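Local coordinates for vacuolar protein sorting-associated protein VTA1 (Saccharomyces cerevisiae, PDB 2RKK) that probably works in the multivesicular body sorting pathway, its N-terminal, MIT-motif-containing domain offering helical surfaces likely to bind other sorting proteins, at residues Gln29-Glu34 and Phe129-His134; Glu88-Tyr93 and His134-Asn139; Ser121-Ile126 and Ile157-Leu162; Leu21-Tyr26 and Glu58-Glu63. All blocks are in the same frame, centred on the assembly; numbering follows the deposited sequence.

Interaction 1: residues Gln29-Glu34 and Phe129-His134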
# COMPACT_ATOMS: atom_id res chain seq x y z
N GLN A 29 -7.45 -9.17 -7.80
CA GLN A 29 -8.45 -9.40 -8.84
C GLN A 29 -7.89 -10.16 -10.00
O GLN A 29 -8.48 -11.12 -10.49
CB GLN A 29 -8.99 -8.07 -9.34
CG GLN A 29 -9.87 -7.40 -8.34
CD GLN A 29 -10.11 -5.97 -8.68
OE1 GLN A 29 -10.90 -5.65 -9.56
NE2 GLN A 29 -9.40 -5.08 -8.00
N LEU A 30 -6.73 -9.68 -10.44
CA LEU A 30 -6.01 -10.27 -11.56
C LEU A 30 -5.81 -11.75 -11.26
O LEU A 30 -5.90 -12.61 -12.14
CB LEU A 30 -4.67 -9.56 -11.70
CG LEU A 30 -4.00 -9.60 -13.05
CD1 LEU A 30 -4.98 -9.26 -14.16
CD2 LEU A 30 -2.85 -8.61 -13.03
N TYR A 31 -5.53 -12.02 -9.99
CA TYR A 31 -5.33 -13.37 -9.49
C TYR A 31 -6.66 -14.12 -9.65
O TYR A 31 -6.72 -15.14 -10.35
CB TYR A 31 -4.83 -13.30 -8.02
CG TYR A 31 -4.83 -14.61 -7.25
CD1 TYR A 31 -4.44 -15.82 -7.85
CD2 TYR A 31 -5.25 -14.65 -5.91
CE1 TYR A 31 -4.48 -17.04 -7.16
CE2 TYR A 31 -5.29 -15.86 -5.20
CZ TYR A 31 -4.90 -17.05 -5.84
OH TYR A 31 -4.97 -18.26 -5.19
N ALA A 32 -7.74 -13.61 -9.04
CA ALA A 32 -9.06 -14.23 -9.13
C ALA A 32 -9.44 -14.51 -10.58
O ALA A 32 -10.09 -15.51 -10.89
CB ALA A 32 -10.12 -13.34 -8.49
N VAL A 33 -9.04 -13.62 -11.47
CA VAL A 33 -9.35 -13.80 -12.88
C VAL A 33 -8.70 -15.09 -13.39
O VAL A 33 -9.38 -15.93 -13.95
CB VAL A 33 -8.86 -12.60 -13.71
CG1 VAL A 33 -9.35 -12.71 -15.12
CG2 VAL A 33 -9.35 -11.31 -13.09
N GLU A 34 -7.38 -15.23 -13.20
CA GLU A 34 -6.65 -16.42 -13.66
C GLU A 34 -7.21 -17.67 -13.02
O GLU A 34 -7.20 -18.76 -13.59
CB GLU A 34 -5.16 -16.28 -13.32
CG GLU A 34 -4.59 -14.94 -13.76
CD GLU A 34 -3.12 -14.99 -14.13
OE1 GLU A 34 -2.35 -15.69 -13.43
OE2 GLU A 34 -2.74 -14.30 -15.13
N PHE A 129 -0.79 -14.68 -0.15
CA PHE A 129 0.30 -15.59 -0.48
C PHE A 129 0.02 -16.34 -1.79
O PHE A 129 0.86 -16.38 -2.68
CB PHE A 129 0.54 -16.59 0.67
CG PHE A 129 1.30 -16.00 1.83
CD1 PHE A 129 0.86 -16.17 3.14
CD2 PHE A 129 2.47 -15.26 1.61
CE1 PHE A 129 1.56 -15.60 4.21
CE2 PHE A 129 3.18 -14.69 2.67
CZ PHE A 129 2.73 -14.86 3.98
N SER A 130 -1.18 -16.90 -1.90
CA SER A 130 -1.59 -17.64 -3.10
C SER A 130 -1.51 -16.79 -4.35
O SER A 130 -1.12 -17.26 -5.43
CB SER A 130 -3.01 -18.15 -2.95
OG SER A 130 -3.10 -19.02 -1.84
N CYS A 131 -1.90 -15.53 -4.19
CA CYS A 131 -1.89 -14.57 -5.28
C CYS A 131 -0.46 -14.40 -5.74
O CYS A 131 -0.16 -14.59 -6.92
CB CYS A 131 -2.49 -13.25 -4.78
SG CYS A 131 -2.22 -11.83 -5.85
N ILE A 132 0.43 -14.07 -4.81
CA ILE A 132 1.85 -13.89 -5.12
C ILE A 132 2.45 -15.10 -5.86
O ILE A 132 3.15 -14.94 -6.86
CB ILE A 132 2.65 -13.60 -3.83
CG1 ILE A 132 2.22 -12.25 -3.27
CG2 ILE A 132 4.15 -13.63 -4.13
CD1 ILE A 132 2.42 -12.10 -1.78
N LEU A 133 2.17 -16.31 -5.38
CA LEU A 133 2.70 -17.51 -6.02
C LEU A 133 2.15 -17.74 -7.43
O LEU A 133 2.89 -18.11 -8.35
CB LEU A 133 2.40 -18.76 -5.18
CG LEU A 133 3.05 -18.88 -3.80
CD1 LEU A 133 2.32 -19.94 -3.01
CD2 LEU A 133 4.52 -19.21 -3.93
N HIS A 134 0.85 -17.53 -7.60
CA HIS A 134 0.22 -17.74 -8.88
C HIS A 134 0.62 -16.72 -9.94
O HIS A 134 1.04 -17.09 -11.03
CB HIS A 134 -1.30 -17.76 -8.72
CG HIS A 134 -2.04 -18.15 -9.97
ND1 HIS A 134 -2.93 -19.20 -10.00
CD2 HIS A 134 -2.06 -17.60 -11.21
CE1 HIS A 134 -3.47 -19.27 -11.21
NE2 HIS A 134 -2.96 -18.31 -11.96

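Interaction 2: residues Glu88-Tyr93 and His134-Asn139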
# COMPACT_ATOMS: atom_id res chain seq x y z
N GLU A 88 8.25 -7.18 -11.35
CA GLU A 88 9.34 -7.47 -10.42
C GLU A 88 9.07 -6.70 -9.12
O GLU A 88 9.01 -7.28 -8.04
CB GLU A 88 10.67 -7.00 -11.04
CG GLU A 88 11.81 -6.64 -10.07
CD GLU A 88 12.60 -7.84 -9.60
OE1 GLU A 88 13.60 -7.65 -8.86
OE2 GLU A 88 12.23 -8.98 -9.97
N LYS A 89 8.90 -5.39 -9.28
CA LYS A 89 8.64 -4.50 -8.16
C LYS A 89 7.26 -4.78 -7.57
O LYS A 89 7.06 -4.70 -6.36
CB LYS A 89 8.75 -3.04 -8.62
CG LYS A 89 10.15 -2.66 -9.11
CD LYS A 89 10.25 -1.22 -9.65
CE LYS A 89 11.61 -0.97 -10.34
NZ LYS A 89 11.69 0.29 -11.16
N ALA A 90 6.30 -5.12 -8.43
CA ALA A 90 4.96 -5.42 -7.96
C ALA A 90 5.00 -6.64 -7.04
O ALA A 90 4.35 -6.66 -5.99
CB ALA A 90 4.04 -5.69 -9.15
N LYS A 91 5.76 -7.66 -7.43
CA LYS A 91 5.89 -8.88 -6.64
C LYS A 91 6.50 -8.59 -5.26
O LYS A 91 5.98 -9.05 -4.24
CB LYS A 91 6.75 -9.90 -7.41
CG LYS A 91 6.99 -11.23 -6.71
CD LYS A 91 8.21 -11.18 -5.81
CE LYS A 91 9.51 -11.03 -6.63
NZ LYS A 91 9.80 -12.23 -7.47
N ILE A 92 7.58 -7.81 -5.24
CA ILE A 92 8.26 -7.43 -4.01
C ILE A 92 7.38 -6.53 -3.12
O ILE A 92 7.35 -6.71 -1.91
CB ILE A 92 9.61 -6.74 -4.32
CG1 ILE A 92 10.55 -7.74 -5.00
CG2 ILE A 92 10.24 -6.20 -3.04
CD1 ILE A 92 11.96 -7.21 -5.27
N TYR A 93 6.67 -5.58 -3.71
CA TYR A 93 5.81 -4.71 -2.91
C TYR A 93 4.71 -5.57 -2.30
O TYR A 93 4.39 -5.47 -1.11
CB TYR A 93 5.17 -3.60 -3.75
CG TYR A 93 4.12 -2.80 -2.99
CD1 TYR A 93 4.48 -1.96 -1.92
CD2 TYR A 93 2.78 -2.89 -3.34
CE1 TYR A 93 3.50 -1.24 -1.20
CE2 TYR A 93 1.80 -2.19 -2.64
CZ TYR A 93 2.16 -1.36 -1.57
OH TYR A 93 1.15 -0.68 -0.90
N HIS A 134 0.85 -17.53 -7.60
CA HIS A 134 0.22 -17.74 -8.88
C HIS A 134 0.62 -16.72 -9.94
O HIS A 134 1.04 -17.09 -11.03
CB HIS A 134 -1.30 -17.76 -8.72
CG HIS A 134 -2.04 -18.15 -9.97
ND1 HIS A 134 -2.93 -19.20 -10.00
CD2 HIS A 134 -2.06 -17.60 -11.21
CE1 HIS A 134 -3.47 -19.27 -11.21
NE2 HIS A 134 -2.96 -18.31 -11.96
N LEU A 135 0.53 -15.43 -9.62
CA LEU A 135 0.87 -14.42 -10.61
C LEU A 135 2.33 -14.41 -11.00
O LEU A 135 2.66 -14.19 -12.17
CB LEU A 135 0.45 -13.03 -10.12
CG LEU A 135 -1.05 -12.79 -9.99
CD1 LEU A 135 -1.32 -11.36 -9.58
CD2 LEU A 135 -1.74 -13.11 -11.30
N TRP A 136 3.21 -14.68 -10.05
CA TRP A 136 4.64 -14.62 -10.32
C TRP A 136 5.41 -15.90 -10.03
O TRP A 136 6.24 -15.91 -9.14
CB TRP A 136 5.23 -13.47 -9.51
CG TRP A 136 4.52 -12.18 -9.79
CD1 TRP A 136 4.53 -11.50 -10.97
CD2 TRP A 136 3.69 -11.42 -8.90
NE1 TRP A 136 3.76 -10.36 -10.87
CE2 TRP A 136 3.23 -10.29 -9.60
CE3 TRP A 136 3.29 -11.59 -7.57
CZ2 TRP A 136 2.39 -9.33 -9.03
CZ3 TRP A 136 2.46 -10.63 -6.99
CH2 TRP A 136 2.02 -9.52 -7.72
N LYS A 137 5.15 -16.96 -10.79
CA LYS A 137 5.87 -18.21 -10.56
C LYS A 137 7.34 -18.13 -10.98
O LYS A 137 8.23 -18.30 -10.16
CB LYS A 137 5.18 -19.35 -11.30
CG LYS A 137 3.93 -19.86 -10.62
CD LYS A 137 3.28 -20.99 -11.42
CE LYS A 137 2.51 -20.43 -12.61
NZ LYS A 137 1.31 -19.65 -12.17
N GLU A 138 7.58 -17.87 -12.27
CA GLU A 138 8.94 -17.77 -12.82
C GLU A 138 9.66 -16.51 -12.37
O GLU A 138 10.49 -15.97 -13.10
CB GLU A 138 8.92 -17.77 -14.36
CG GLU A 138 8.54 -19.08 -15.00
CD GLU A 138 7.25 -19.64 -14.45
OE1 GLU A 138 6.22 -18.91 -14.47
OE2 GLU A 138 7.26 -20.81 -13.99
N ASN A 139 9.33 -16.02 -11.19
CA ASN A 139 9.98 -14.83 -10.68
C ASN A 139 10.28 -15.11 -9.21
O ASN A 139 10.99 -14.35 -8.56
CB ASN A 139 9.05 -13.61 -10.86
CG ASN A 139 9.73 -12.29 -10.53
OD1 ASN A 139 10.89 -12.06 -10.88
ND2 ASN A 139 8.98 -11.39 -9.87

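Interaction 3: residues Ser121-Ile126 and Ile157-Leu162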
# COMPACT_ATOMS: atom_id res chain seq x y z
N SER A 121 -8.58 -12.71 8.88
CA SER A 121 -7.20 -12.26 8.68
C SER A 121 -6.32 -13.39 8.11
O SER A 121 -5.54 -13.16 7.18
CB SER A 121 -6.58 -11.77 10.01
OG SER A 121 -6.99 -10.46 10.34
N LEU A 122 -6.43 -14.59 8.66
CA LEU A 122 -5.62 -15.72 8.20
C LEU A 122 -5.99 -16.18 6.78
O LEU A 122 -5.13 -16.65 6.03
CB LEU A 122 -5.69 -16.90 9.19
CG LEU A 122 -5.04 -16.67 10.57
CD1 LEU A 122 -5.22 -17.88 11.47
CD2 LEU A 122 -3.57 -16.35 10.39
N TRP A 123 -7.26 -16.04 6.41
CA TRP A 123 -7.66 -16.43 5.07
C TRP A 123 -7.14 -15.39 4.09
O TRP A 123 -6.78 -15.72 2.96
CB TRP A 123 -9.17 -16.53 4.97
CG TRP A 123 -9.62 -17.90 5.23
CD1 TRP A 123 -10.22 -18.38 6.37
CD2 TRP A 123 -9.46 -19.01 4.35
NE1 TRP A 123 -10.45 -19.73 6.24
CE2 TRP A 123 -10.00 -20.15 5.01
CE3 TRP A 123 -8.93 -19.17 3.06
CZ2 TRP A 123 -10.01 -21.42 4.43
CZ3 TRP A 123 -8.94 -20.43 2.48
CH2 TRP A 123 -9.48 -21.54 3.17
N CYS A 124 -7.11 -14.14 4.53
CA CYS A 124 -6.62 -13.06 3.69
C CYS A 124 -5.15 -13.32 3.35
O CYS A 124 -4.72 -13.13 2.21
CB CYS A 124 -6.79 -11.73 4.43
SG CYS A 124 -6.28 -10.28 3.52
N CYS A 125 -4.40 -13.77 4.36
CA CYS A 125 -2.97 -14.10 4.24
C CYS A 125 -2.80 -15.25 3.25
O CYS A 125 -1.91 -15.22 2.39
CB CYS A 125 -2.42 -14.52 5.60
SG CYS A 125 -2.16 -13.14 6.75
N ILE A 126 -3.64 -16.26 3.39
CA ILE A 126 -3.61 -17.41 2.50
C ILE A 126 -3.88 -16.92 1.05
O ILE A 126 -3.18 -17.34 0.13
CB ILE A 126 -4.67 -18.48 2.96
CG1 ILE A 126 -4.20 -19.08 4.29
CG2 ILE A 126 -4.83 -19.59 1.92
CD1 ILE A 126 -5.16 -20.08 4.92
N ILE A 157 -3.39 -24.51 9.00
CA ILE A 157 -3.30 -25.37 10.18
C ILE A 157 -3.97 -24.73 11.38
O ILE A 157 -4.87 -25.33 11.98
CB ILE A 157 -1.83 -25.71 10.54
CG1 ILE A 157 -1.26 -26.68 9.51
CG2 ILE A 157 -1.74 -26.29 11.96
CD1 ILE A 157 0.17 -27.02 9.72
N TYR A 158 -3.54 -23.53 11.75
CA TYR A 158 -4.12 -22.83 12.89
C TYR A 158 -5.55 -22.44 12.61
O TYR A 158 -6.32 -22.14 13.53
CB TYR A 158 -3.32 -21.58 13.23
CG TYR A 158 -2.18 -21.86 14.17
CD1 TYR A 158 -0.89 -22.09 13.68
CD2 TYR A 158 -2.39 -21.89 15.56
CE1 TYR A 158 0.17 -22.34 14.55
CE2 TYR A 158 -1.34 -22.14 16.44
CZ TYR A 158 -0.05 -22.36 15.92
OH TYR A 158 1.02 -22.57 16.76
N LEU A 159 -5.91 -22.44 11.33
CA LEU A 159 -7.26 -22.11 10.92
C LEU A 159 -8.14 -23.27 11.37
O LEU A 159 -9.26 -23.07 11.85
CB LEU A 159 -7.30 -21.92 9.40
CG LEU A 159 -8.04 -20.69 8.88
CD1 LEU A 159 -7.86 -19.51 9.83
CD2 LEU A 159 -7.53 -20.36 7.50
N SER A 160 -7.62 -24.49 11.22
CA SER A 160 -8.33 -25.69 11.62
C SER A 160 -8.34 -25.77 13.16
O SER A 160 -9.33 -26.18 13.75
CB SER A 160 -7.64 -26.92 11.03
OG SER A 160 -8.41 -28.09 11.25
N LYS A 161 -7.24 -25.36 13.79
CA LYS A 161 -7.16 -25.37 15.25
C LYS A 161 -8.19 -24.40 15.83
O LYS A 161 -8.51 -24.48 17.01
CB LYS A 161 -5.77 -24.94 15.73
CG LYS A 161 -4.75 -26.04 15.82
CD LYS A 161 -3.45 -25.51 16.38
CE LYS A 161 -2.55 -26.65 16.82
NZ LYS A 161 -1.27 -26.20 17.46
N LEU A 162 -8.69 -23.48 15.02
CA LEU A 162 -9.68 -22.54 15.51
C LEU A 162 -11.08 -23.12 15.40
O LEU A 162 -11.92 -22.91 16.27
CB LEU A 162 -9.59 -21.22 14.74
CG LEU A 162 -8.39 -20.33 15.09
CD1 LEU A 162 -8.45 -19.08 14.25
CD2 LEU A 162 -8.39 -19.98 16.58

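Interaction 4: residues Leu21-Tyr26 and Glu58-Glu63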
# COMPACT_ATOMS: atom_id res chain seq x y z
N LEU A 21 -6.37 0.48 -0.79
CA LEU A 21 -5.11 -0.23 -1.05
C LEU A 21 -5.12 -0.72 -2.49
O LEU A 21 -4.58 -1.77 -2.82
CB LEU A 21 -4.97 -1.41 -0.09
CG LEU A 21 -4.78 -1.00 1.38
CD1 LEU A 21 -4.79 -2.23 2.28
CD2 LEU A 21 -3.46 -0.24 1.51
N GLY A 22 -5.76 0.09 -3.34
CA GLY A 22 -5.91 -0.21 -4.76
C GLY A 22 -4.96 -1.14 -5.48
O GLY A 22 -5.40 -2.01 -6.23
N ILE A 23 -3.66 -0.94 -5.29
CA ILE A 23 -2.71 -1.80 -5.95
C ILE A 23 -2.86 -3.24 -5.47
O ILE A 23 -2.82 -4.19 -6.27
CB ILE A 23 -1.27 -1.32 -5.74
CG1 ILE A 23 -1.03 -0.04 -6.55
CG2 ILE A 23 -0.30 -2.40 -6.20
CD1 ILE A 23 0.41 0.49 -6.47
N ILE A 24 -3.03 -3.42 -4.16
CA ILE A 24 -3.20 -4.76 -3.61
C ILE A 24 -4.45 -5.39 -4.24
O ILE A 24 -4.36 -6.44 -4.88
CB ILE A 24 -3.38 -4.75 -2.05
CG1 ILE A 24 -2.33 -3.85 -1.37
CG2 ILE A 24 -3.21 -6.14 -1.50
CD1 ILE A 24 -0.93 -4.38 -1.44
N GLY A 25 -5.61 -4.75 -4.05
CA GLY A 25 -6.85 -5.27 -4.59
C GLY A 25 -6.79 -5.48 -6.09
O GLY A 25 -7.52 -6.30 -6.65
N TYR A 26 -5.92 -4.71 -6.75
CA TYR A 26 -5.75 -4.83 -8.19
C TYR A 26 -5.30 -6.25 -8.50
O TYR A 26 -5.97 -7.00 -9.21
CB TYR A 26 -4.70 -3.83 -8.67
CG TYR A 26 -4.23 -4.04 -10.10
CD1 TYR A 26 -5.11 -3.84 -11.19
CD2 TYR A 26 -2.90 -4.39 -10.37
CE1 TYR A 26 -4.67 -3.95 -12.51
CE2 TYR A 26 -2.44 -4.51 -11.68
CZ TYR A 26 -3.33 -4.28 -12.75
OH TYR A 26 -2.87 -4.36 -14.05
N GLU A 58 -8.70 -3.44 -16.06
CA GLU A 58 -8.27 -2.54 -17.11
C GLU A 58 -8.38 -1.06 -16.76
O GLU A 58 -7.43 -0.29 -16.94
CB GLU A 58 -9.06 -2.81 -18.37
CG GLU A 58 -8.40 -2.21 -19.56
CD GLU A 58 -8.90 -2.80 -20.83
OE1 GLU A 58 -8.84 -4.05 -20.97
OE2 GLU A 58 -9.37 -2.02 -21.68
N ALA A 59 -9.55 -0.68 -16.27
CA ALA A 59 -9.85 0.68 -15.86
C ALA A 59 -8.75 1.17 -14.93
O ALA A 59 -8.24 2.28 -15.07
CB ALA A 59 -11.18 0.73 -15.16
N PHE A 60 -8.39 0.31 -13.98
CA PHE A 60 -7.37 0.63 -12.99
C PHE A 60 -6.01 0.94 -13.58
O PHE A 60 -5.40 1.96 -13.25
CB PHE A 60 -7.21 -0.50 -11.98
CG PHE A 60 -6.23 -0.19 -10.89
CD1 PHE A 60 -6.68 0.31 -9.67
CD2 PHE A 60 -4.86 -0.36 -11.08
CE1 PHE A 60 -5.78 0.64 -8.67
CE2 PHE A 60 -3.94 -0.04 -10.08
CZ PHE A 60 -4.40 0.46 -8.87
N LYS A 61 -5.52 0.04 -14.44
CA LYS A 61 -4.20 0.20 -15.06
C LYS A 61 -4.19 1.40 -15.98
O LYS A 61 -3.21 2.13 -16.05
CB LYS A 61 -3.81 -1.05 -15.84
CG LYS A 61 -2.37 -1.01 -16.36
CD LYS A 61 -1.98 -2.30 -17.06
CE LYS A 61 -0.55 -2.23 -17.60
NZ LYS A 61 -0.14 -3.54 -18.18
N LYS A 62 -5.29 1.57 -16.70
CA LYS A 62 -5.41 2.69 -17.61
C LYS A 62 -5.22 4.00 -16.86
O LYS A 62 -4.49 4.87 -17.32
CB LYS A 62 -6.78 2.72 -18.28
CG LYS A 62 -7.00 3.94 -19.15
CD LYS A 62 -8.31 3.85 -19.89
CE LYS A 62 -8.55 5.06 -20.79
NZ LYS A 62 -9.84 4.88 -21.52
N GLU A 63 -5.85 4.14 -15.71
CA GLU A 63 -5.74 5.37 -14.95
C GLU A 63 -4.39 5.58 -14.24
O GLU A 63 -4.25 6.53 -13.47
CB GLU A 63 -6.91 5.43 -13.98
CG GLU A 63 -7.62 6.77 -13.97
CD GLU A 63 -6.99 7.74 -13.00
OE1 GLU A 63 -7.15 7.51 -11.77
OE2 GLU A 63 -6.32 8.71 -13.45

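Interaction 1: residues Gln29-Glu34 and Phe129-His134
Tyr31 lays the face of its ring directly over the backbone of the partner helix: Cys131 CA stands 3.5 Å from the ring centroid, only 14° off the normal, a CH-pi contact over the centre of the ring. A chi1 of 168° sends the ring toward that helix, where Tyr31 CD2 meets Cys131 CB at 3.3 Å while Cys131 SG sits obliquely to the ring as a sulfur-aromatic contact. The far end of the ring runs over Ser130, whose own hydroxyl is turned back to the carbonyl of Ile126. In this all-helical domain, segments 29-34 and 129-134, on helices 22-36 and 116-135, cross with their axes 9.5 Å apart, and Tyr31 supplies much of the packing at the crossing. His134 joins from the next turn: its CB approaches Tyr31 CE1 at 3.6 Å, and the two rings meet obliquely with planes 59° apart. Replacing Tyr31 with an alanine would probably leave Cys131 and His134 without the surface they pack on and open a gap between the helices. At the more exposed border, Glu34 OE1 comes to the edge of the imidazole, 3.1 Å from His134 NE2.

Interaction 2: residues Glu88-Tyr93 and His134-Asn139
Trp136, where the chain abandons helical geometry after helix 116-135, lays one indole face against Lys91. Lys91 CA lies 3.8 Å from the centroid of the six-membered ring, almost on its normal, a CH-pi contact, and Lys91 CB is 3.7 Å from Trp136 CD2. The opposite face rests on Leu135 CB, so the indole is sandwiched between aliphatic carbons. Ala90 CB reaches Trp136 CZ2 at 4.0 Å, arriving obliquely; Gln87, just ahead of the first segment, accepts a hydrogen bond from the indole NE1, and Tyr27 adds an edge-to-face ring. Farther along, Lys137 folds its chain back so that NZ donates to His134 O at 2.8 Å, on a lone pair in the carbonyl plane, tying the turn to the last helical residues. Asn139 then brings the loop back toward helix 87-110. Lys91 bends at chi2, chi3 and chi4, curling its ammonium beside this residue, with NZ 2.7 Å from the backbone oxygen Asn139 O. Glu88 comes up to the same asparagine from one turn earlier. This is the open end of an antiparallel helical hairpin, away from its short link, where the start of helix 87-110 meets the finish of helix 116-135 and Trp136 packs between Lys91 and Leu135.

Interaction 3: residues Ser121-Ile126 and Ile157-Leu162
Leu159 carries this contact, fitting between Leu122, Trp123 and Ile126, and the whole is made by van der Waals and CH-pi packing, without hydrogen bonds. The aromatic part is a CH-pi contact. Leu159 CD2 sits 3.4 Å from the centroid of the five-membered ring of Trp123 and 20° from its normal, over the indole face and displaced toward the rim. Leu159 CD2 is nearest Trp123 NE1, at 3.2 Å. Ile126 CD1 lies on this same indole face, though higher above it.

The aliphatic part divides between the two branches of the leucine. CD1 takes Leu122, the side chains sliding past each other in opposite directions, with Leu122 CB and Leu159 CD1 3.5 Å apart. Leu159 CD2, besides meeting the indole, reaches Ile126 CD1 tip to tip at 3.5 Å. A turn later, Leu162 CD1 makes a looser approach to Leu122 CD1, at 4.4 Å.

The helical segments run nearly antiparallel, at 156°, with axes 10.5 Å apart, a spacing filled by leucine, isoleucine and tryptophan side chains. Around them, Cys125 turns to Leu101 of helix 87-110, while Trp123 and Cys124 face helix 2-18, the former on Arg8. Ser121 packs on Val79 of the second subunit. The contact thus joins helix 142-163, the last of the chain, to helix 116-135, which itself lies between helices 2-18 and 87-110.

Interaction 4: residues Leu21-Tyr26 and Glu58-Glu63
Chi1 near 180° in both Tyr26 (168°) and Phe60 (-176°) swings each ring away from its own backbone nitrogen and into the space between helices 22-36 and 44-62. The rings come to rest almost parallel, planes 23° apart, but slid along each other: the centroids are 4.8 Å apart and overlap is slight. What lies over the Phe60 face is instead Tyr26 CB, 4.2 Å from the ring centroid, a CH-pi contact, while Phe60 CE2 stands over a face of the tyrosine. The tightest approach of the pair is Tyr26 CD1 to Phe60 CD2, at 3.5 Å.

The phenylalanine ring also settles against Gly22, whose lack of a side chain lets Phe60 CE1 come within 3.6 Å of Gly22 O; Ile23 CG1 touches Phe60 CZ at 4.1 Å. A serine in place of Phe60 would probably open a gap beside Gly22 and leave the Tyr26 ring without its aromatic neighbour. Ile84 of the short helix 82-85 packs on the side chains of both Tyr26 and Phe60, and Val19 of the second subunit also reaches Phe60, so the pair lies close to the dimer contact.

Lys61 runs its extended aliphatic chain past the tyrosine, with CD 3.8 Å from Tyr26 OH. The chemistry is thus of hydrocarbon and ring surfaces: adhesion between the helices here should depend on shape and burial rather than on paired charges.

In the fold
The four contacts illustrate how a helical domain is joined by a few shared helices. Helix 116-135 takes part in three: interaction 1 lies between the other two, about 10 Å from interaction 2 and 18 Å from interaction 3, centre to centre. Interactions 1 and 2 share His134 and touch directly, with Leu135 CD2 3.4 Å from Glu34 OE1. Helix 22-36 links interaction 1 to interaction 4, the two centres being about 14 Å apart. Interaction 4 also meets interaction 2, where Tyr93 CE2 lies 3.7 Å from Ile24 CD1, near the second subunit. Interactions 3 and 4 stand on opposite sides of the chain's centre, their centres about 27 Å apart.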